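CRISPR-associated protein, Cse2 family (Thermobifida fusca, PDB 4H79) probably binds nucleic acid as the CasB (Cse2) subunit of Cascade, the CRISPR-associated surveillance complex of type I-E systems. Local coordinates at residues P130-V138 with R150-L158; T42-A50 with L92-Q100. One frame throughout, in Å; residues are numbered along the deposited sequence.

Both contacts join pairs of helices in an all-helical chain of the Cse2 family, and their centres lie about 18 Å apart. Along the sequence they follow in series: interaction 2 pairs helix 37-49 with helix 80-99, and interaction 1 then pairs helix 129-138 with helix 144-160. No helix is shared, yet helices 80-99 and 144-160 lie against each other and tie the two together, with Arg152 CA 3.5 Å from Leu94 CD2 and Val155 CG1 3.6 Å from His98 CB. The four helices therefore form a continuous packed series, with interaction 2 buried and interaction 1 partly open to solvent, joined through the packing of the two middle helices.

Interaction 1 of 2, residues P130-V138 with R150-L158; sequences PLRKRFVQV and RLREIVTLL
A helical hairpin of the all-helical Cse2 fold brings Val138, Leu131 and Arg134 of helix 129-138 against Arg150, Ile154 and Leu157 of helix 144-160. The short segments run roughly antiparallel, at 138°, with axes 9.8 Å apart, a spacing bridged by branched aliphatic side chains. Ile154 points toward the partner helix and lies between two neighbours: its CG1 meets Val138 CG2 at 3.9 Å, while its CD1 faces Leu131 CD1. Val138 uses both methyls, because its CG1 stands anti to the backbone N (chi1 177°) and turns to Leu151 CD2 at 3.7 Å, leaving CG2 for Ile154 and for CB of Arg150. A compact beta-branched residue suits this place, where the backbones come nearest. At the other end Leu131 and Leu157 lie alongside with their chains running opposite ways, CD1 to CD1 at 3.7 Å. Leu114 and Val118 of helix 114-119 help cover the apolar layer, Leu114 touching Phe135 and Leu151, and Val118 touching Ile154; Trp190 of helix 180-195 packs on Val138.

Charged side chains border this layer on its exposed side. Arg134, bent at chi3, swings its guanidinium across to the carboxylate of Glu153. The two planes are nearly parallel (12°) but offset rather than coplanar, so a single nitrogen makes the salt bridge, NH2 to OE1 at 2.6 Å, while NH1 leans toward Leu157 CD1. Long, flexible chains suit this rim because they can span the gap between helices and keep their charges near water. Arg150 extends from CG to NE alongside Val138, with its CB and CD close to that residue. Its guanidinium meets Gln137 edge-on, and NH1 gives a weak, strongly bent hydrogen bond to Gln137 O at 2.7 Å.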
ATOM      1  N   PRO A 130      -0.002  22.293  -3.776  1.00 35.42           N
ATOM      2  CA  PRO A 130       1.269  21.649  -3.371  1.00 34.62           C
ATOM      3  C   PRO A 130       1.069  20.138  -3.099  1.00 30.16           C
ATOM      4  O   PRO A 130       1.879  19.333  -3.529  1.00 26.69           O
ATOM      5  CB  PRO A 130       1.648  22.411  -2.079  1.00 34.31           C
ATOM      6  CG  PRO A 130       1.011  23.782  -2.255  1.00 47.11           C
ATOM      7  CD  PRO A 130      -0.297  23.518  -2.975  1.00 35.67           C
ATOM      8  N   LEU A 131      -0.018  19.748  -2.415  1.00 26.76           N
ATOM      9  CA  LEU A 131      -0.268  18.332  -2.188  1.00 25.15           C
ATOM     10  C   LEU A 131      -0.568  17.599  -3.539  1.00 26.77           C
ATOM     11  O   LEU A 131      -0.092  16.489  -3.783  1.00 25.82           O
ATOM     12  CB  LEU A 131      -1.418  18.148  -1.218  1.00 24.66           C
ATOM     13  CG  LEU A 131      -1.822  16.702  -0.898  1.00 27.75           C
ATOM     14  CD1 LEU A 131      -0.668  15.801  -0.444  1.00 28.33           C
ATOM     15  CD2 LEU A 131      -2.962  16.737   0.178  1.00 31.93           C
ATOM     16  N   ARG A 132      -1.329  18.235  -4.417  1.00 25.00           N
ATOM     17  CA  ARG A 132      -1.682  17.587  -5.675  1.00 30.30           C
ATOM     18  C   ARG A 132      -0.399  17.410  -6.492  1.00 31.40           C
ATOM     19  O   ARG A 132      -0.201  16.355  -7.132  1.00 31.49           O
ATOM     20  CB  ARG A 132      -2.719  18.385  -6.468  1.00 30.19           C
ATOM     21  CG  ARG A 132      -3.230  17.599  -7.740  1.00 31.77           C
ATOM     22  CD  ARG A 132      -2.561  18.033  -9.088  1.00 28.99           C
ATOM     23  NE  ARG A 132      -3.001  19.410  -9.409  1.00 38.30           N
ATOM     24  CZ  ARG A 132      -4.140  19.676 -10.055  1.00 44.89           C
ATOM     25  NH1 ARG A 132      -4.931  18.671 -10.507  1.00 46.96           N
ATOM     26  NH2 ARG A 132      -4.497  20.937 -10.235  1.00 39.90           N
ATOM     27  N   LYS A 133       0.483  18.418  -6.451  1.00 30.49           N
ATOM     28  CA  LYS A 133       1.767  18.338  -7.167  1.00 36.18           C
ATOM     29  C   LYS A 133       2.576  17.142  -6.657  1.00 32.56           C
ATOM     30  O   LYS A 133       3.129  16.362  -7.471  1.00 32.70           O
ATOM     31  CB  LYS A 133       2.579  19.624  -6.996  1.00 47.19           C
ATOM     32  CG  LYS A 133       3.945  19.611  -7.663  1.00 62.58           C
ATOM     33  CD  LYS A 133       4.618  20.987  -7.603  1.00 79.97           C
ATOM     34  CE  LYS A 133       5.990  20.992  -8.273  1.00 83.89           C
ATOM     35  NZ  LYS A 133       5.941  21.429  -9.701  1.00 59.66           N
ATOM     36  N   ARG A 134       2.651  17.000  -5.326  1.00 31.03           N
ATOM     37  CA  ARG A 134       3.378  15.866  -4.702  1.00 39.12           C
ATOM     38  C   ARG A 134       2.756  14.521  -5.060  1.00 32.84           C
ATOM     39  O   ARG A 134       3.474  13.548  -5.285  1.00 35.68           O
ATOM     40  CB  ARG A 134       3.493  16.020  -3.169  1.00 45.73           C
ATOM     41  CG  ARG A 134       4.498  17.120  -2.824  1.00 70.04           C
ATOM     42  CD  ARG A 134       4.412  17.605  -1.381  1.00 84.28           C
ATOM     43  NE  ARG A 134       5.197  16.762  -0.487  1.00 93.17           N
ATOM     44  CZ  ARG A 134       4.708  15.779   0.267  1.00 60.70           C
ATOM     45  NH1 ARG A 134       3.405  15.495   0.256  1.00 74.73           N
ATOM     46  NH2 ARG A 134       5.541  15.084   1.043  1.00 65.58           N
ATOM     47  N   PHE A 135       1.421  14.468  -5.092  1.00 29.35           N
ATOM     48  CA  PHE A 135       0.721  13.237  -5.438  1.00 28.80           C
ATOM     49  C   PHE A 135       1.053  12.812  -6.879  1.00 30.73           C
ATOM     50  O   PHE A 135       1.339  11.630  -7.163  1.00 27.88           O
ATOM     51  CB  PHE A 135      -0.782  13.406  -5.260  1.00 26.75           C
ATOM     52  CG  PHE A 135      -1.562  12.155  -5.554  1.00 32.33           C
ATOM     53  CD1 PHE A 135      -1.137  10.910  -5.080  1.00 42.23           C
ATOM     54  CD2 PHE A 135      -2.692  12.218  -6.343  1.00 37.87           C
ATOM     55  CE1 PHE A 135      -1.858   9.746  -5.364  1.00 34.52           C
ATOM     56  CE2 PHE A 135      -3.421  11.081  -6.604  1.00 31.55           C
ATOM     57  CZ  PHE A 135      -3.010   9.857  -6.109  1.00 28.80           C
ATOM     58  N   VAL A 136       1.039  13.793  -7.778  1.00 31.03           N
ATOM     59  CA  VAL A 136       1.373  13.560  -9.180  1.00 34.25           C
ATOM     60  C   VAL A 136       2.789  12.999  -9.290  1.00 31.67           C
ATOM     61  O   VAL A 136       3.038  12.057 -10.070  1.00 39.81           O
ATOM     62  CB  VAL A 136       1.146  14.828 -10.071  1.00 33.35           C
ATOM     63  CG1 VAL A 136       1.843  14.689 -11.443  1.00 36.36           C
ATOM     64  CG2 VAL A 136      -0.379  15.092 -10.246  1.00 30.17           C
ATOM     65  N   GLN A 137       3.683  13.517  -8.457  1.00 33.09           N
ATOM     66  CA  GLN A 137       5.088  13.114  -8.501  1.00 37.15           C
ATOM     67  C   GLN A 137       5.306  11.672  -8.024  1.00 37.82           C
ATOM     68  O   GLN A 137       6.282  11.011  -8.459  1.00 36.70           O
ATOM     69  CB  GLN A 137       5.986  14.118  -7.761  1.00 40.22           C
ATOM     70  CG  GLN A 137       6.352  15.347  -8.640  1.00 52.17           C
ATOM     71  CD  GLN A 137       6.782  14.987 -10.106  1.00 60.85           C
ATOM     72  OE1 GLN A 137       7.938  14.600 -10.364  1.00 67.69           O
ATOM     73  NE2 GLN A 137       5.847  15.140 -11.074  1.00 53.54           N
ATOM     74  N   VAL A 138       4.401  11.160  -7.182  1.00 32.01           N
ATOM     75  CA  VAL A 138       4.512   9.789  -6.700  1.00 30.09           C
ATOM     76  C   VAL A 138       4.609   8.800  -7.896  1.00 34.07           C
ATOM     77  O   VAL A 138       5.474   7.901  -7.914  1.00 35.11           O
ATOM     78  CB  VAL A 138       3.339   9.363  -5.805  1.00 26.17           C
ATOM     79  CG1 VAL A 138       3.509   7.868  -5.396  1.00 28.92           C
ATOM     80  CG2 VAL A 138       3.164  10.256  -4.521  1.00 27.68           C
ATOM     81  N   ARG A 150       8.014   8.026  -1.475  1.00 24.85           N
ATOM     82  CA  ARG A 150       6.961   9.007  -1.845  1.00 25.15           C
ATOM     83  C   ARG A 150       5.627   8.537  -1.308  1.00 23.44           C
ATOM     84  O   ARG A 150       4.848   9.346  -0.802  1.00 22.07           O
ATOM     85  CB  ARG A 150       6.919   9.324  -3.338  1.00 23.45           C
ATOM     86  CG  ARG A 150       8.165  10.134  -3.744  1.00 30.73           C
ATOM     87  CD  ARG A 150       8.299  10.114  -5.259  1.00 32.15           C
ATOM     88  NE  ARG A 150       9.559  10.740  -5.662  1.00 44.43           N
ATOM     89  CZ  ARG A 150       9.831  11.120  -6.899  1.00 43.14           C
ATOM     90  NH1 ARG A 150       8.919  10.947  -7.865  1.00 36.53           N
ATOM     91  NH2 ARG A 150      11.014  11.663  -7.174  1.00 54.37           N
ATOM     92  N   LEU A 151       5.340   7.248  -1.418  1.00 23.35           N
ATOM     93  CA  LEU A 151       4.070   6.746  -0.864  1.00 25.63           C
ATOM     94  C   LEU A 151       4.014   6.917   0.673  1.00 22.70           C
ATOM     95  O   LEU A 151       2.972   7.147   1.266  1.00 22.45           O
ATOM     96  CB  LEU A 151       3.883   5.259  -1.212  1.00 21.14           C
ATOM     97  CG  LEU A 151       3.383   5.062  -2.674  1.00 23.13           C
ATOM     98  CD1 LEU A 151       3.517   3.597  -3.136  1.00 26.95           C
ATOM     99  CD2 LEU A 151       1.965   5.659  -2.915  1.00 21.99           C
ATOM    100  N   ARG A 152       5.129   6.693   1.330  1.00 19.73           N
ATOM    101  CA  ARG A 152       5.170   6.826   2.803  1.00 25.56           C
ATOM    102  C   ARG A 152       4.704   8.249   3.243  1.00 20.82           C
ATOM    103  O   ARG A 152       3.961   8.420   4.230  1.00 22.79           O
ATOM    104  CB  ARG A 152       6.601   6.496   3.300  1.00 24.63           C
ATOM    105  CG  ARG A 152       6.761   6.654   4.773  1.00 29.53           C
ATOM    106  CD  ARG A 152       8.228   6.496   5.281  1.00 40.78           C
ATOM    107  NE  ARG A 152       8.147   6.281   6.745  1.00 60.24           N
ATOM    108  CZ  ARG A 152       7.648   7.129   7.661  1.00 63.98           C
ATOM    109  NH1 ARG A 152       7.609   6.780   8.972  1.00 58.83           N
ATOM    110  NH2 ARG A 152       7.196   8.329   7.300  1.00 90.30           N
ATOM    111  N   GLU A 153       5.148   9.265   2.522  1.00 23.14           N
ATOM    112  CA  GLU A 153       4.755  10.660   2.861  1.00 25.62           C
ATOM    113  C   GLU A 153       3.237  10.819   2.751  1.00 26.71           C
ATOM    114  O   GLU A 153       2.612  11.480   3.565  1.00 26.25           O
ATOM    115  CB  GLU A 153       5.445  11.705   1.947  1.00 27.36           C
ATOM    116  CG  GLU A 153       6.980  11.682   2.053  1.00 37.03           C
ATOM    117  CD  GLU A 153       7.682  12.576   0.998  1.00 64.24           C
ATOM    118  OE1 GLU A 153       6.988  13.181   0.114  1.00 69.24           O
ATOM    119  OE2 GLU A 153       8.941  12.695   1.031  1.00 67.42           O
ATOM    120  N   ILE A 154       2.648  10.211   1.719  1.00 22.91           N
ATOM    121  CA  ILE A 154       1.195  10.298   1.484  1.00 21.76           C
ATOM    122  C   ILE A 154       0.452   9.527   2.577  1.00 21.11           C
ATOM    123  O   ILE A 154      -0.520  10.014   3.141  1.00 20.22           O
ATOM    124  CB  ILE A 154       0.808   9.702   0.110  1.00 22.05           C
ATOM    125  CG1 ILE A 154       1.420  10.549  -1.087  1.00 25.23           C
ATOM    126  CG2 ILE A 154      -0.695   9.597   0.023  1.00 21.38           C
ATOM    127  CD1 ILE A 154       0.866  11.966  -1.143  1.00 26.46           C
ATOM    128  N   VAL A 155       0.898   8.320   2.892  1.00 20.35           N
ATOM    129  CA  VAL A 155       0.193   7.485   3.886  1.00 20.30           C
ATOM    130  C   VAL A 155       0.270   8.149   5.275  1.00 17.94           C
ATOM    131  O   VAL A 155      -0.653   8.068   6.059  1.00 21.79           O
ATOM    132  CB  VAL A 155       0.898   6.062   3.951  1.00 23.27           C
ATOM    133  CG1 VAL A 155       0.527   5.264   5.167  1.00 24.37           C
ATOM    134  CG2 VAL A 155       0.588   5.265   2.678  1.00 18.89           C
ATOM    135  N   THR A 156       1.382   8.819   5.570  1.00 19.03           N
ATOM    136  CA  THR A 156       1.488   9.556   6.831  1.00 22.78           C
ATOM    137  C   THR A 156       0.321  10.582   6.937  1.00 21.74           C
ATOM    138  O   THR A 156      -0.276  10.787   8.027  1.00 19.70           O
ATOM    139  CB  THR A 156       2.860  10.229   6.929  1.00 30.41           C
ATOM    140  OG1 THR A 156       3.866   9.202   6.965  1.00 33.07           O
ATOM    141  CG2 THR A 156       2.998  10.946   8.201  1.00 38.14           C
ATOM    142  N   LEU A 157       0.058  11.267   5.814  1.00 19.95           N
ATOM    143  CA  LEU A 157      -1.012  12.289   5.790  1.00 23.92           C
ATOM    144  C   LEU A 157      -2.375  11.606   5.896  1.00 22.09           C
ATOM    145  O   LEU A 157      -3.241  12.058   6.621  1.00 19.70           O
ATOM    146  CB  LEU A 157      -0.937  13.174   4.523  1.00 22.18           C
ATOM    147  CG  LEU A 157       0.336  14.025   4.356  1.00 25.38           C
ATOM    148  CD1 LEU A 157       0.297  14.676   2.962  1.00 25.09           C
ATOM    149  CD2 LEU A 157       0.496  15.130   5.424  1.00 30.04           C
ATOM    150  N   LEU A 158      -2.546  10.484   5.166  1.00 19.64           N
ATOM    151  CA  LEU A 158      -3.813   9.743   5.285  1.00 20.48           C
ATOM    152  C   LEU A 158      -4.063   9.278   6.734  1.00 22.84           C
ATOM    153  O   LEU A 158      -5.219   9.316   7.200  1.00 19.31           O
ATOM    154  CB  LEU A 158      -3.830   8.512   4.367  1.00 17.61           C
ATOM    155  CG  LEU A 158      -3.732   8.798   2.871  1.00 16.12           C
ATOM    156  CD1 LEU A 158      -3.722   7.438   2.106  1.00 17.53           C
ATOM    157  CD2 LEU A 158      -4.964   9.698   2.387  1.00 16.46           C
TER

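Interaction 2 of 2, residues T42-A50 with L92-Q100; sequences TLARLRRGA and LTLYAIHQQ
The guanidinium of Arg47 lies between two layers: the Gln100 amide lies over one face, and Leu43 O and Ala44 CA of its own helix over the opposite face, all offset toward the rim. At the edge sits the Ala96 carbonyl. This sandwich belongs to a helix-helix crossing of the all-helical Cse2 fold, where segments 42-49 and 92-99, on helices 37-49 and 80-99, cross at 113° with axes 8.2 Å apart. Guanidinium and amide are stacked with planes 17° apart, Gln100 CD lying 3.3 Å from Arg47 NE, and the contact is made by flat surfaces rather than by a hydrogen bond between the two groups. Arg47 NH1 instead donates to Ala96 O at 3.0 Å and 156°, from above the carbonyl plane although the oxygen lies near the guanidinium plane. The bend at chi3 turns the head back over its own helix, and together the bond and the stack limit its rotation. Arginine suits the place because its aliphatic part is also used, CG packing on Ile97 CG1.

Beside it, small Ala96 lets the backbones approach closely: its CB fits against Leu43 O at 3.4 Å and against Leu46 CB. Leu43 sends CD2 past this methyl to Tyr95 CE2 at 3.8 Å, and Leu46 directs CD1 toward Leu92. Ile28 and Tyr32 also touch Leu43, while Ile64 packs on both Leu46 and Leu92, so helices 16-33 and 61-64 pack on the same apolar side chains.

Thr93 suits the border between apolar and polar surroundings. Its CG2 reaches the Ala50 methyl at 3.6 Å, and its hydroxyl bonds to His89 O one turn earlier. A water donates to both Leu46 O and Thr93 OG1, each at 2.7 Å.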
ATOM      1  N   THR A  42       4.803  -7.450  15.139  1.00 19.66           N
ATOM      2  CA  THR A  42       4.983  -7.521  13.713  1.00 19.56           C
ATOM      3  C   THR A  42       4.878  -6.156  13.016  1.00 19.43           C
ATOM      4  O   THR A  42       5.742  -5.788  12.191  1.00 18.39           O
ATOM      5  CB  THR A  42       3.937  -8.480  13.072  1.00 25.37           C
ATOM      6  OG1 THR A  42       4.218  -9.789  13.567  1.00 27.72           O
ATOM      7  CG2 THR A  42       4.023  -8.459  11.522  1.00 22.87           C
ATOM      8  N   LEU A  43       3.849  -5.387  13.358  1.00 18.47           N
ATOM      9  CA  LEU A  43       3.692  -4.040  12.766  1.00 17.61           C
ATOM     10  C   LEU A  43       4.862  -3.153  13.215  1.00 15.45           C
ATOM     11  O   LEU A  43       5.428  -2.420  12.352  1.00 18.03           O
ATOM     12  CB  LEU A  43       2.382  -3.405  13.280  1.00 21.08           C
ATOM     13  CG  LEU A  43       1.149  -4.100  12.696  1.00 27.33           C
ATOM     14  CD1 LEU A  43      -0.098  -3.471  13.291  1.00 34.72           C
ATOM     15  CD2 LEU A  43       1.114  -3.998  11.145  1.00 26.00           C
ATOM     16  N   ALA A  44       5.286  -3.231  14.495  1.00 16.47           N
ATOM     17  CA  ALA A  44       6.438  -2.407  14.953  1.00 18.81           C
ATOM     18  C   ALA A  44       7.709  -2.780  14.214  1.00 21.42           C
ATOM     19  O   ALA A  44       8.535  -1.894  13.805  1.00 19.72           O
ATOM     20  CB  ALA A  44       6.691  -2.626  16.449  1.00 18.67           C
ATOM     21  N   ARG A  45       7.943  -4.087  14.058  1.00 21.40           N
ATOM     22  CA  ARG A  45       9.182  -4.513  13.298  1.00 22.72           C
ATOM     23  C   ARG A  45       9.158  -4.076  11.822  1.00 25.36           C
ATOM     24  O   ARG A  45      10.215  -3.687  11.262  1.00 20.88           O
ATOM     25  CB  ARG A  45       9.355  -6.040  13.383  1.00 19.65           C
ATOM     26  CG  ARG A  45       9.781  -6.471  14.813  1.00 25.82           C
ATOM     27  CD  ARG A  45       9.723  -7.989  15.015  1.00 35.50           C
ATOM     28  NE  ARG A  45      10.922  -8.567  14.422  1.00 53.36           N
ATOM     29  CZ  ARG A  45      11.054  -9.851  14.072  1.00 64.78           C
ATOM     30  NH1 ARG A  45      10.051 -10.714  14.258  1.00 62.27           N
ATOM     31  NH2 ARG A  45      12.191 -10.266  13.522  1.00 84.63           N
ATOM     32  N   LEU A  46       7.973  -4.147  11.196  1.00 20.34           N
ATOM     33  CA  LEU A  46       7.804  -3.630   9.834  1.00 22.11           C
ATOM     34  C   LEU A  46       8.148  -2.124   9.740  1.00 25.05           C
ATOM     35  O   LEU A  46       8.895  -1.705   8.822  1.00 24.07           O
ATOM     36  CB  LEU A  46       6.396  -3.824   9.338  1.00 19.25           C
ATOM     37  CG  LEU A  46       6.083  -5.303   8.926  1.00 24.74           C
ATOM     38  CD1 LEU A  46       4.591  -5.505   8.843  1.00 21.37           C
ATOM     39  CD2 LEU A  46       6.801  -5.709   7.647  1.00 28.52           C
ATOM     40  N   ARG A  47       7.635  -1.309  10.688  1.00 19.68           N
ATOM     41  CA  ARG A  47       8.069   0.076  10.702  1.00 21.15           C
ATOM     42  C   ARG A  47       9.569   0.273  10.895  1.00 24.31           C
ATOM     43  O   ARG A  47      10.180   1.135  10.278  1.00 24.05           O
ATOM     44  CB  ARG A  47       7.297   0.858  11.802  1.00 19.57           C
ATOM     45  CG  ARG A  47       5.782   1.012  11.409  1.00 17.85           C
ATOM     46  CD  ARG A  47       5.108   1.963  12.495  1.00 18.71           C
ATOM     47  NE  ARG A  47       5.247   1.457  13.904  1.00 21.86           N
ATOM     48  CZ  ARG A  47       4.359   0.632  14.497  1.00 18.18           C
ATOM     49  NH1 ARG A  47       3.308   0.189  13.798  1.00 16.68           N
ATOM     50  NH2 ARG A  47       4.514   0.282  15.765  1.00 16.86           N
ATOM     51  N   ARG A  48      10.181  -0.496  11.784  1.00 21.40           N
ATOM     52  CA  ARG A  48      11.594  -0.311  12.090  1.00 28.36           C
ATOM     53  C   ARG A  48      12.411  -0.748  10.867  1.00 26.97           C
ATOM     54  O   ARG A  48      13.527  -0.236  10.624  1.00 29.24           O
ATOM     55  CB  ARG A  48      11.973  -1.134  13.351  1.00 30.37           C
ATOM     56  CG  ARG A  48      13.449  -1.063  13.746  1.00 27.75           C
ATOM     57  CD  ARG A  48      13.645  -1.321  15.251  1.00 29.80           C
ATOM     58  NE  ARG A  48      13.247  -2.678  15.675  1.00 22.96           N
ATOM     59  CZ  ARG A  48      13.983  -3.758  15.485  1.00 28.08           C
ATOM     60  NH1 ARG A  48      13.544  -4.932  15.938  1.00 29.36           N
ATOM     61  NH2 ARG A  48      15.172  -3.661  14.841  1.00 31.53           N
ATOM     62  N   GLY A  49      11.880  -1.715  10.107  1.00 29.46           N
ATOM     63  CA  GLY A  49      12.510  -2.173   8.831  1.00 32.20           C
ATOM     64  C   GLY A  49      12.385  -1.252   7.624  1.00 39.70           C
ATOM     65  O   GLY A  49      13.078  -1.473   6.608  1.00 47.93           O
ATOM     66  N   ALA A  50      11.546  -0.209   7.721  1.00 42.07           N
ATOM     67  CA  ALA A  50      11.236   0.659   6.571  1.00 48.64           C
ATOM     68  C   ALA A  50      12.484   1.271   5.939  1.00 60.60           C
ATOM     69  O   ALA A  50      13.351   1.792   6.645  1.00 53.53           O
ATOM     70  CB  ALA A  50      10.257   1.753   6.961  1.00 33.91           C
ATOM     71  N   LEU A  92       2.918  -3.923   2.974  1.00 20.62           N
ATOM     72  CA  LEU A  92       2.831  -4.274   4.418  1.00 22.70           C
ATOM     73  C   LEU A  92       3.497  -3.241   5.285  1.00 20.68           C
ATOM     74  O   LEU A  92       2.967  -2.909   6.373  1.00 19.25           O
ATOM     75  CB  LEU A  92       3.499  -5.633   4.699  1.00 24.72           C
ATOM     76  CG  LEU A  92       2.529  -6.829   4.758  1.00 31.06           C
ATOM     77  CD1 LEU A  92       1.570  -6.758   5.950  1.00 28.66           C
ATOM     78  CD2 LEU A  92       1.728  -6.900   3.542  1.00 28.71           C
ATOM     79  N   THR A  93       4.652  -2.730   4.821  1.00 22.59           N
ATOM     80  CA  THR A  93       5.400  -1.673   5.638  1.00 21.73           C
ATOM     81  C   THR A  93       4.565  -0.425   5.686  1.00 19.39           C
ATOM     82  O   THR A  93       4.418   0.224   6.754  1.00 17.06           O
ATOM     83  CB  THR A  93       6.752  -1.369   4.940  1.00 22.83           C
ATOM     84  OG1 THR A  93       7.510  -2.607   4.921  1.00 23.78           O
ATOM     85  CG2 THR A  93       7.543  -0.300   5.719  1.00 24.82           C
ATOM     86  N   LEU A  94       4.000  -0.007   4.522  1.00 18.86           N
ATOM     87  CA  LEU A  94       3.115   1.183   4.520  1.00 16.08           C
ATOM     88  C   LEU A  94       1.914   0.966   5.456  1.00 17.95           C
ATOM     89  O   LEU A  94       1.524   1.865   6.228  1.00 19.91           O
ATOM     90  CB  LEU A  94       2.601   1.528   3.084  1.00 19.28           C
ATOM     91  CG  LEU A  94       3.703   2.010   2.123  1.00 24.65           C
ATOM     92  CD1 LEU A  94       3.156   2.101   0.723  1.00 24.17           C
ATOM     93  CD2 LEU A  94       4.231   3.410   2.592  1.00 20.99           C
ATOM     94  N   TYR A  95       1.279  -0.193   5.364  1.00 19.84           N
ATOM     95  CA  TYR A  95       0.144  -0.437   6.263  1.00 18.81           C
ATOM     96  C   TYR A  95       0.548  -0.306   7.759  1.00 19.01           C
ATOM     97  O   TYR A  95      -0.230   0.237   8.598  1.00 20.22           O
ATOM     98  CB  TYR A  95      -0.464  -1.881   5.989  1.00 19.11           C
ATOM     99  CG  TYR A  95      -1.466  -2.198   7.097  1.00 22.31           C
ATOM    100  CD1 TYR A  95      -2.732  -1.548   7.119  1.00 20.60           C
ATOM    101  CD2 TYR A  95      -1.137  -3.114   8.146  1.00 22.94           C
ATOM    102  CE1 TYR A  95      -3.623  -1.750   8.185  1.00 21.38           C
ATOM    103  CE2 TYR A  95      -2.043  -3.372   9.173  1.00 24.57           C
ATOM    104  CZ  TYR A  95      -3.271  -2.675   9.182  1.00 22.42           C
ATOM    105  OH  TYR A  95      -4.187  -2.904  10.194  1.00 22.41           O
ATOM    106  N   ALA A  96       1.725  -0.868   8.118  1.00 16.58           N
ATOM    107  CA  ALA A  96       2.225  -0.778   9.516  1.00 17.82           C
ATOM    108  C   ALA A  96       2.374   0.664   9.980  1.00 15.77           C
ATOM    109  O   ALA A  96       2.093   0.998  11.128  1.00 16.43           O
ATOM    110  CB  ALA A  96       3.571  -1.514   9.630  1.00 14.82           C
ATOM    111  N   ILE A  97       2.852   1.507   9.083  1.00 15.71           N
ATOM    112  CA  ILE A  97       2.968   2.951   9.391  1.00 18.37           C
ATOM    113  C   ILE A  97       1.580   3.567   9.511  1.00 16.77           C
ATOM    114  O   ILE A  97       1.281   4.289  10.482  1.00 17.93           O
ATOM    115  CB  ILE A  97       3.718   3.654   8.231  1.00 16.31           C
ATOM    116  CG1 ILE A  97       5.201   3.238   8.244  1.00 20.48           C
ATOM    117  CG2 ILE A  97       3.621   5.204   8.394  1.00 17.38           C
ATOM    118  CD1 ILE A  97       5.882   3.552   6.935  1.00 21.06           C
ATOM    119  N   HIS A  98       0.679   3.193   8.577  1.00 17.92           N
ATOM    120  CA  HIS A  98      -0.721   3.729   8.559  1.00 16.72           C
ATOM    121  C   HIS A  98      -1.522   3.381   9.774  1.00 16.62           C
ATOM    122  O   HIS A  98      -2.218   4.241  10.370  1.00 15.04           O
ATOM    123  CB  HIS A  98      -1.409   3.132   7.270  1.00 17.01           C
ATOM    124  CG  HIS A  98      -2.569   3.951   6.801  1.00 18.14           C
ATOM    125  ND1 HIS A  98      -3.154   3.751   5.596  1.00 18.84           N
ATOM    126  CD2 HIS A  98      -3.328   4.935   7.483  1.00 18.38           C
ATOM    127  CE1 HIS A  98      -4.229   4.620   5.488  1.00 21.40           C
ATOM    128  NE2 HIS A  98      -4.324   5.342   6.647  1.00 21.18           N
ATOM    129  N   GLN A  99      -1.423   2.122  10.228  1.00 18.02           N
ATOM    130  CA  GLN A  99      -2.241   1.621  11.375  1.00 17.52           C
ATOM    131  C   GLN A  99      -1.757   2.066  12.771  1.00 16.66           C
ATOM    132  O   GLN A  99      -2.537   2.115  13.722  1.00 21.95           O
ATOM    133  CB  GLN A  99      -2.324   0.077  11.326  1.00 21.85           C
ATOM    134  CG  GLN A  99      -3.394  -0.501  12.269  1.00 23.06           C
ATOM    135  CD  GLN A  99      -4.821  -0.091  11.832  1.00 26.65           C
ATOM    136  OE1 GLN A  99      -5.275  -0.454  10.739  1.00 23.90           O
ATOM    137  NE2 GLN A  99      -5.519   0.677  12.662  1.00 22.84           N
ATOM    138  N   GLN A 100      -0.498   2.493  12.891  1.00 17.73           N
ATOM    139  CA  GLN A 100       0.110   2.664  14.208  1.00 18.71           C
ATOM    140  C   GLN A 100      -0.692   3.669  15.064  1.00 25.60           C
ATOM    141  O   GLN A 100      -0.977   4.810  14.627  1.00 24.83           O
ATOM    142  CB  GLN A 100       1.575   3.150  14.085  1.00 18.63           C
ATOM    143  CG  GLN A 100       2.223   3.380  15.478  1.00 21.13           C
ATOM    144  CD  GLN A 100       3.645   3.904  15.367  1.00 23.43           C
ATOM    145  OE1 GLN A 100       4.006   4.594  14.380  1.00 21.05           O
ATOM    146  NE2 GLN A 100       4.451   3.655  16.381  1.00 21.20           N
TER
HETATM  147  O   HOH W   1       9.608  -3.053   6.601  1.00 30.23           O